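Local structure of putative ABC transporter subunit, substrate-binding component (Rhodopseudomonas palustris, 4EVS) at residues H43-V48 with L294-I299; P129-A134 with K160-A165; T252-V257 with V281-V286. The protein serves as the substrate-binding component of a putative ABC transporter and binds 4-hydroxybenzoate, probably for uptake of this and related lignin-derived aromatic compounds. All blocks are in the same frame, centred on the assembly; numbering follows the deposited sequence.

Interaction 1: residues H43-V48 with L294-I299; sequences HTVEFV and LIYKMI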
# COMPACT_ATOMS: atom_id res chain seq x y z
N HIS A 43 11.36 -5.46 -27.90
CA HIS A 43 11.48 -6.41 -26.77
C HIS A 43 10.12 -6.79 -26.24
O HIS A 43 9.28 -5.94 -26.05
CB HIS A 43 12.25 -5.77 -25.63
CG HIS A 43 13.56 -5.21 -26.06
ND1 HIS A 43 14.69 -5.99 -26.12
CD2 HIS A 43 13.91 -3.97 -26.47
CE1 HIS A 43 15.70 -5.25 -26.56
NE2 HIS A 43 15.25 -4.02 -26.77
N THR A 44 9.89 -8.07 -26.03
CA THR A 44 8.69 -8.53 -25.41
C THR A 44 8.98 -8.58 -23.93
O THR A 44 10.05 -9.02 -23.53
CB THR A 44 8.36 -9.92 -25.87
OG1 THR A 44 8.11 -9.87 -27.27
CG2 THR A 44 7.18 -10.49 -25.10
N VAL A 45 8.02 -8.12 -23.13
CA VAL A 45 8.16 -8.13 -21.68
C VAL A 45 7.26 -9.23 -21.13
O VAL A 45 6.05 -9.24 -21.41
CB VAL A 45 7.76 -6.76 -21.10
CG1 VAL A 45 7.98 -6.71 -19.58
CG2 VAL A 45 8.48 -5.59 -21.82
N GLU A 46 7.83 -10.12 -20.31
CA GLU A 46 7.10 -11.25 -19.73
C GLU A 46 7.15 -11.11 -18.22
O GLU A 46 8.22 -10.94 -17.66
CB GLU A 46 7.73 -12.58 -20.17
CG GLU A 46 7.08 -13.76 -19.57
CD GLU A 46 7.74 -15.08 -19.95
OE1 GLU A 46 8.60 -15.11 -20.90
OE2 GLU A 46 7.39 -16.10 -19.29
N PHE A 47 5.98 -11.18 -17.60
CA PHE A 47 5.89 -11.18 -16.14
C PHE A 47 5.73 -12.61 -15.65
O PHE A 47 4.88 -13.36 -16.17
CB PHE A 47 4.69 -10.33 -15.66
CG PHE A 47 4.81 -8.87 -15.99
CD1 PHE A 47 5.33 -8.00 -15.07
CD2 PHE A 47 4.44 -8.36 -17.22
CE1 PHE A 47 5.47 -6.66 -15.33
CE2 PHE A 47 4.58 -6.97 -17.49
CZ PHE A 47 5.09 -6.15 -16.56
N VAL A 48 6.51 -12.99 -14.65
CA VAL A 48 6.38 -14.29 -14.02
C VAL A 48 6.13 -14.06 -12.52
O VAL A 48 6.68 -13.13 -11.93
CB VAL A 48 7.60 -15.19 -14.32
CG1 VAL A 48 7.85 -15.34 -15.85
CG2 VAL A 48 8.79 -14.70 -13.66
N LEU A 294 6.48 2.22 -15.04
CA LEU A 294 7.88 2.54 -14.77
C LEU A 294 8.82 1.48 -15.34
O LEU A 294 9.87 1.82 -15.90
CB LEU A 294 8.17 2.74 -13.31
CG LEU A 294 7.52 3.94 -12.62
CD1 LEU A 294 8.10 4.21 -11.22
CD2 LEU A 294 7.51 5.15 -13.44
N ILE A 295 8.44 0.20 -15.28
CA ILE A 295 9.26 -0.86 -15.87
C ILE A 295 9.33 -0.66 -17.38
O ILE A 295 10.40 -0.77 -17.96
CB ILE A 295 8.69 -2.25 -15.53
CG1 ILE A 295 8.89 -2.49 -14.03
CG2 ILE A 295 9.41 -3.37 -16.36
CD1 ILE A 295 8.13 -3.68 -13.45
N TYR A 296 8.20 -0.34 -18.01
CA TYR A 296 8.26 -0.08 -19.45
C TYR A 296 9.21 1.10 -19.78
O TYR A 296 9.96 1.04 -20.77
CB TYR A 296 6.88 0.12 -20.06
CG TYR A 296 6.15 -1.18 -20.38
CD1 TYR A 296 6.17 -2.27 -19.50
CD2 TYR A 296 5.38 -1.31 -21.54
CE1 TYR A 296 5.48 -3.44 -19.80
CE2 TYR A 296 4.69 -2.46 -21.84
CZ TYR A 296 4.74 -3.52 -20.98
OH TYR A 296 4.02 -4.65 -21.25
N LYS A 297 9.13 2.16 -18.98
CA LYS A 297 10.00 3.32 -19.17
C LYS A 297 11.48 2.96 -18.99
O LYS A 297 12.35 3.42 -19.74
CB LYS A 297 9.59 4.41 -18.20
CG LYS A 297 10.45 5.66 -18.25
CD LYS A 297 10.33 6.41 -19.54
CE LYS A 297 11.01 7.80 -19.46
NZ LYS A 297 10.33 8.75 -20.38
N MSE A 298 11.78 2.14 -17.98
CA MSE A 298 13.16 1.68 -17.76
C MSE A 298 13.68 0.86 -18.91
O MSE A 298 14.81 1.04 -19.32
CB MSE A 298 13.27 0.93 -16.43
CG MSE A 298 13.06 1.86 -15.26
SE MSE A 298 13.53 1.07 -13.54
CE MSE A 298 12.17 -0.15 -13.47
N ILE A 299 12.83 -0.00 -19.48
CA ILE A 299 13.26 -0.82 -20.63
C ILE A 299 13.48 0.08 -21.84
O ILE A 299 14.42 -0.11 -22.60
CB ILE A 299 12.24 -1.93 -20.92
CG1 ILE A 299 12.18 -2.93 -19.73
CG2 ILE A 299 12.55 -2.62 -22.22
CD1 ILE A 299 11.03 -3.93 -19.76
O HOH W 1 3.97 -7.58 -20.81
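Val45 holds CG1 anti to its backbone N (chi1 -176°), which leaves CG2 beside that nitrogen and turns both methyls to the helix; Ile299 meets them with CG1 anti to its carbonyl carbon and an extended end (chi2 168°). The two side chains therefore reach toward each other tip to tip, Val45 CG2 lying 3.7 Å from Ile299 CD1. Val45 CG1 reaches further along, 4.1 Å from CE1 of Tyr296, while its CG2 sits over one face of that phenol ring. Valine suits a strand here, since its branch at CB offers two apolar knobs close to the backbone without a long chain to order. Phe47 starts off beside the helix rather than at it, yet its ring swings inward. There CZ stands 4.2 Å from Tyr296 CE1, each ring meeting the other near its plane, so they adjoin at their rims instead of stacking. Ile295 CD1 closes the row, 4.4 Å from Phe47 CE1 and again at the ring edge. Tyrosine fits this border of the patch: its ring is shared with the apolar side chains while OH carries the polar work. That hydroxyl hydrogen-bonds to the carbonyl of Gly37, and a water bridges the contact by donating to Val45 O at 2.7 Å and to Tyr296 OH at 3.0 Å. Val40 of the strand 39-40 touches both Val45 and Ile299, and Ile6 of the strand 5-12 touches Ile299, widening the apolar patch. Strand and helix segments run in broadly opposed directions, at 145°, with axes 10.9 Å apart, the layer spacing of a helix laid on a beta-sheet, as in the alpha/beta lobes of type I periplasmic binding proteins.

Interaction 2: residues P129-A134 with K160-A165; sequences PAAKVA and KKTFEA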
# COMPACT_ATOMS: atom_id res chain seq x y z
N PRO A 129 -1.46 12.90 7.44
CA PRO A 129 -2.80 13.46 7.27
C PRO A 129 -3.81 12.89 8.23
O PRO A 129 -4.73 13.61 8.63
CB PRO A 129 -3.15 13.09 5.82
CG PRO A 129 -1.78 13.11 5.12
CD PRO A 129 -0.86 12.51 6.15
N ALA A 130 -3.75 11.59 8.55
CA ALA A 130 -4.68 11.02 9.50
C ALA A 130 -4.65 11.74 10.83
O ALA A 130 -5.69 12.01 11.45
CB ALA A 130 -4.42 9.55 9.73
N ALA A 131 -3.45 12.09 11.29
CA ALA A 131 -3.32 12.79 12.58
C ALA A 131 -3.84 14.25 12.51
O ALA A 131 -4.44 14.76 13.48
CB ALA A 131 -1.90 12.74 13.06
N LYS A 132 -3.66 14.89 11.36
CA LYS A 132 -4.24 16.22 11.11
C LYS A 132 -5.77 16.15 11.15
O LYS A 132 -6.43 16.99 11.77
CB LYS A 132 -3.72 16.78 9.78
CG LYS A 132 -2.26 17.21 9.89
CD LYS A 132 -1.69 17.66 8.55
CE LYS A 132 -0.46 18.58 8.71
NZ LYS A 132 0.65 18.02 9.55
N VAL A 133 -6.34 15.15 10.49
CA VAL A 133 -7.78 15.02 10.44
C VAL A 133 -8.33 14.67 11.80
O VAL A 133 -9.42 15.12 12.18
CB VAL A 133 -8.22 13.97 9.43
CG1 VAL A 133 -9.75 13.72 9.52
CG2 VAL A 133 -7.82 14.40 7.98
N ALA A 134 -7.60 13.84 12.54
CA ALA A 134 -8.06 13.46 13.88
C ALA A 134 -8.32 14.71 14.70
O ALA A 134 -9.31 14.81 15.41
CB ALA A 134 -7.05 12.54 14.58
N LYS A 160 1.78 9.76 16.70
CA LYS A 160 2.09 10.36 17.97
C LYS A 160 2.67 11.75 17.75
O LYS A 160 2.25 12.71 18.40
CB LYS A 160 3.11 9.54 18.71
CG LYS A 160 2.61 8.37 19.44
CD LYS A 160 3.77 7.77 20.29
CE LYS A 160 3.32 6.63 21.16
NZ LYS A 160 4.46 6.03 21.89
N LYS A 161 3.69 11.87 16.91
CA LYS A 161 4.37 13.16 16.76
C LYS A 161 3.41 14.24 16.28
O LYS A 161 3.38 15.36 16.81
CB LYS A 161 5.56 13.07 15.79
CG LYS A 161 6.20 14.42 15.50
CD LYS A 161 7.58 14.34 14.84
CE LYS A 161 8.40 15.59 15.18
NZ LYS A 161 7.55 16.83 15.36
N THR A 162 2.63 13.90 15.26
CA THR A 162 1.81 14.89 14.61
C THR A 162 0.62 15.29 15.51
O THR A 162 0.33 16.48 15.67
CB THR A 162 1.30 14.33 13.25
OG1 THR A 162 2.43 13.88 12.43
CG2 THR A 162 0.47 15.36 12.54
N PHE A 163 -0.04 14.30 16.10
CA PHE A 163 -1.24 14.52 16.89
C PHE A 163 -0.85 15.28 18.15
O PHE A 163 -1.56 16.21 18.57
CB PHE A 163 -1.97 13.20 17.16
CG PHE A 163 -3.30 13.36 17.85
CD1 PHE A 163 -4.33 14.07 17.26
CD2 PHE A 163 -3.50 12.85 19.12
CE1 PHE A 163 -5.54 14.24 17.90
CE2 PHE A 163 -4.73 13.00 19.74
CZ PHE A 163 -5.74 13.69 19.15
N GLU A 164 0.27 14.91 18.77
CA GLU A 164 0.69 15.57 20.01
C GLU A 164 1.06 17.03 19.74
O GLU A 164 0.78 17.94 20.55
CB GLU A 164 1.81 14.77 20.69
CG GLU A 164 1.26 13.45 21.31
CD GLU A 164 2.35 12.51 21.87
OE1 GLU A 164 3.45 12.99 22.18
OE2 GLU A 164 2.10 11.28 21.97
N ALA A 165 1.63 17.30 18.58
CA ALA A 165 2.02 18.67 18.21
C ALA A 165 0.82 19.57 18.02
O ALA A 165 0.90 20.78 18.29
CB ALA A 165 2.89 18.65 16.94
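Ala131 faces Thr162 and Phe163 across a close helix pair, the segment axes coming within 8.4 Å at a crossing angle of -26°. Its methyl makes the tight centre: Ala131 CB is 3.6 Å from Thr162 CG2 and 4.1 Å from Phe163 CB, a closeness that the small alanine side chain makes possible. Phe163 keeps CG anti to its backbone N (chi1 -174°), which brings the ring edge to Ala131 O, CD1 3.8 Å away. One turn on, Ala134 CB meets Phe163 CE1 at 4.0 Å, and again a small methyl leaves room for the broad ring, whose other neighbours include Val142 of the strand 141-147. The outer side is looser. There Lys132 starts away from the partner helix, then bends at its end to cross the threonine at about a right angle, NZ 4.0 Å from Thr162 CG2, a grazing contact on the exposed side, where the ammonium group can probably remain in solvent. Thr162 turns its methyl to the interface, while OG1 is hydrogen-bonded to Ala158 O in its own helix. The pair is thus held by shape and apolar contact, the threonine hydroxyl being satisfied within its own helix.

Interaction 3: residues T252-V257 with V281-V286; sequences TYHYAV and VTMTSV
Tyr253 projects its phenol into a hollow formed by the bent side chain of Met283, a selenomethionine in this crystal. Met283 CG lies between its own backbone N and carbonyl carbon (chi1 80°), and the chain bends again at chi2, so CG and CE each come to 3.4 Å from Tyr253 OH, while CB rests 3.7 Å from Tyr253 CE1. A long, flexible, unbranched selenoether chain (a thioether in native methionine) is well suited to curl round such a knob. The hydroxyl has its polar partner in Asp232, a ligand-pocket residue, and Met283 itself touches the bound 4-hydroxybenzoate; a leucine in place of Tyr253 would probably leave Asp232 without this hydrogen bond and Met283 free to shift beside the ligand. His254 lays CE1 over the centre of the Tyr253 ring, and a water in the plane of its imidazole joins NE2 to Met283 O, 2.8 Å from each. Further along, Val286 CG1 is the bump and the Tyr255 ring the floor: a CH-pi contact 4.1 Å from the centroid, 24° off the normal and displaced toward the rim. Val257 CG2 fills the next dip, 3.5 Å from Val281 O and 3.9 Å from Val281 CG1, where a compact branched side chain suffices. Around the whole, the strand 335-348 flanks Tyr253, the helix 262-273 packs on Tyr255 and Val281, and the helix 19-36 lies against Val281 and Thr284 at the start of the helix 283-302.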
# COMPACT_ATOMS: atom_id res chain seq x y z
N THR A 252 -7.38 7.51 5.90
CA THR A 252 -6.61 8.23 4.93
C THR A 252 -5.86 7.24 3.99
O THR A 252 -5.30 6.23 4.44
CB THR A 252 -5.62 9.19 5.60
OG1 THR A 252 -4.84 8.48 6.59
CG2 THR A 252 -6.38 10.35 6.21
N TYR A 253 -5.83 7.55 2.69
CA TYR A 253 -5.16 6.68 1.74
C TYR A 253 -5.04 7.38 0.42
O TYR A 253 -5.82 8.28 0.08
CB TYR A 253 -5.96 5.40 1.49
CG TYR A 253 -5.22 4.08 1.46
CD1 TYR A 253 -5.69 3.03 0.65
CD2 TYR A 253 -4.11 3.83 2.24
CE1 TYR A 253 -5.14 1.79 0.73
CE2 TYR A 253 -3.51 2.59 2.27
CZ TYR A 253 -4.02 1.58 1.53
OH TYR A 253 -3.46 0.33 1.58
N HIS A 254 -4.13 6.85 -0.37
CA HIS A 254 -3.75 7.40 -1.64
C HIS A 254 -4.60 6.87 -2.79
O HIS A 254 -4.46 7.38 -3.91
CB HIS A 254 -2.28 7.00 -1.91
CG HIS A 254 -2.10 5.52 -1.85
ND1 HIS A 254 -2.25 4.84 -0.66
CD2 HIS A 254 -1.85 4.60 -2.80
CE1 HIS A 254 -2.15 3.55 -0.90
NE2 HIS A 254 -1.89 3.38 -2.19
N TYR A 255 -5.40 5.83 -2.56
CA TYR A 255 -6.26 5.27 -3.63
C TYR A 255 -7.58 4.75 -3.10
O TYR A 255 -7.58 4.07 -2.07
CB TYR A 255 -5.59 4.16 -4.40
CG TYR A 255 -6.45 3.64 -5.52
CD1 TYR A 255 -6.68 4.42 -6.65
CD2 TYR A 255 -7.04 2.40 -5.46
CE1 TYR A 255 -7.51 4.00 -7.65
CE2 TYR A 255 -7.86 1.92 -6.51
CZ TYR A 255 -8.10 2.74 -7.59
OH TYR A 255 -8.95 2.32 -8.60
N ALA A 256 -8.66 5.10 -3.82
CA ALA A 256 -9.98 4.50 -3.65
C ALA A 256 -10.49 4.08 -4.99
O ALA A 256 -10.33 4.80 -5.97
CB ALA A 256 -10.99 5.49 -3.01
N VAL A 257 -11.14 2.91 -5.02
CA VAL A 257 -11.75 2.40 -6.23
C VAL A 257 -12.79 3.42 -6.74
O VAL A 257 -13.02 3.55 -7.95
CB VAL A 257 -12.37 1.02 -6.00
CG1 VAL A 257 -13.23 0.57 -7.22
CG2 VAL A 257 -11.27 0.01 -5.62
N VAL A 281 -11.15 -5.52 -6.66
CA VAL A 281 -10.07 -4.53 -6.87
C VAL A 281 -9.69 -3.81 -5.60
O VAL A 281 -10.57 -3.34 -4.81
CB VAL A 281 -10.46 -3.51 -7.96
CG1 VAL A 281 -9.40 -2.39 -8.08
CG2 VAL A 281 -10.71 -4.24 -9.30
N THR A 282 -8.41 -3.60 -5.41
CA THR A 282 -8.01 -2.66 -4.37
C THR A 282 -6.60 -2.12 -4.63
O THR A 282 -6.06 -2.19 -5.74
CB THR A 282 -8.19 -3.31 -2.98
OG1 THR A 282 -8.07 -2.32 -1.94
CG2 THR A 282 -7.20 -4.46 -2.78
N MSE A 283 -6.01 -1.52 -3.61
CA MSE A 283 -4.89 -0.60 -3.83
C MSE A 283 -3.68 -1.21 -4.51
O MSE A 283 -2.96 -0.52 -5.24
CB MSE A 283 -4.48 0.09 -2.53
CG MSE A 283 -3.61 -0.73 -1.60
SE MSE A 283 -4.46 -2.38 -0.89
CE MSE A 283 -3.09 -2.81 0.45
N THR A 284 -3.44 -2.51 -4.31
CA THR A 284 -2.22 -3.09 -4.89
C THR A 284 -2.31 -3.15 -6.42
O THR A 284 -1.27 -3.20 -7.11
CB THR A 284 -1.86 -4.44 -4.29
OG1 THR A 284 -2.98 -5.31 -4.41
CG2 THR A 284 -1.47 -4.36 -2.83
N SER A 285 -3.53 -3.15 -6.98
CA SER A 285 -3.66 -3.14 -8.41
C SER A 285 -3.19 -1.83 -9.04
O SER A 285 -2.53 -1.85 -10.09
CB SER A 285 -5.10 -3.42 -8.84
OG SER A 285 -5.99 -2.38 -8.56
N VAL A 286 -3.49 -0.68 -8.43
CA VAL A 286 -3.02 0.60 -8.98
C VAL A 286 -1.49 0.75 -8.83
O VAL A 286 -0.81 1.24 -9.74
CB VAL A 286 -3.78 1.85 -8.45
CG1 VAL A 286 -3.32 2.28 -7.06
CG2 VAL A 286 -3.57 3.02 -9.41
O HOH W 2 -1.20 1.08 -3.69

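Overall arrangement
From the N terminus, the strand segment 43-48 opens the longest loop, which closes only when 294-299 packs on it in interaction 1. Interaction 2 closes early within that span, joining the helices that precede and follow the strand 141-147 in the chain, in the other lobe. Interaction 3 follows in series, also nested inside interaction 1; it opens as the chain leaves the strand 250-253 and closes at the start of the helix 283-302. That helix carries one side of both interactions 1 and 3, so it links the ligand cleft to the first sheet. Interactions 2 and 3 touch, Ala130 CB lying 3.3 Å from Thr252 OG1, whereas interactions 1 and 2 lie on opposite sides of the chain's centre.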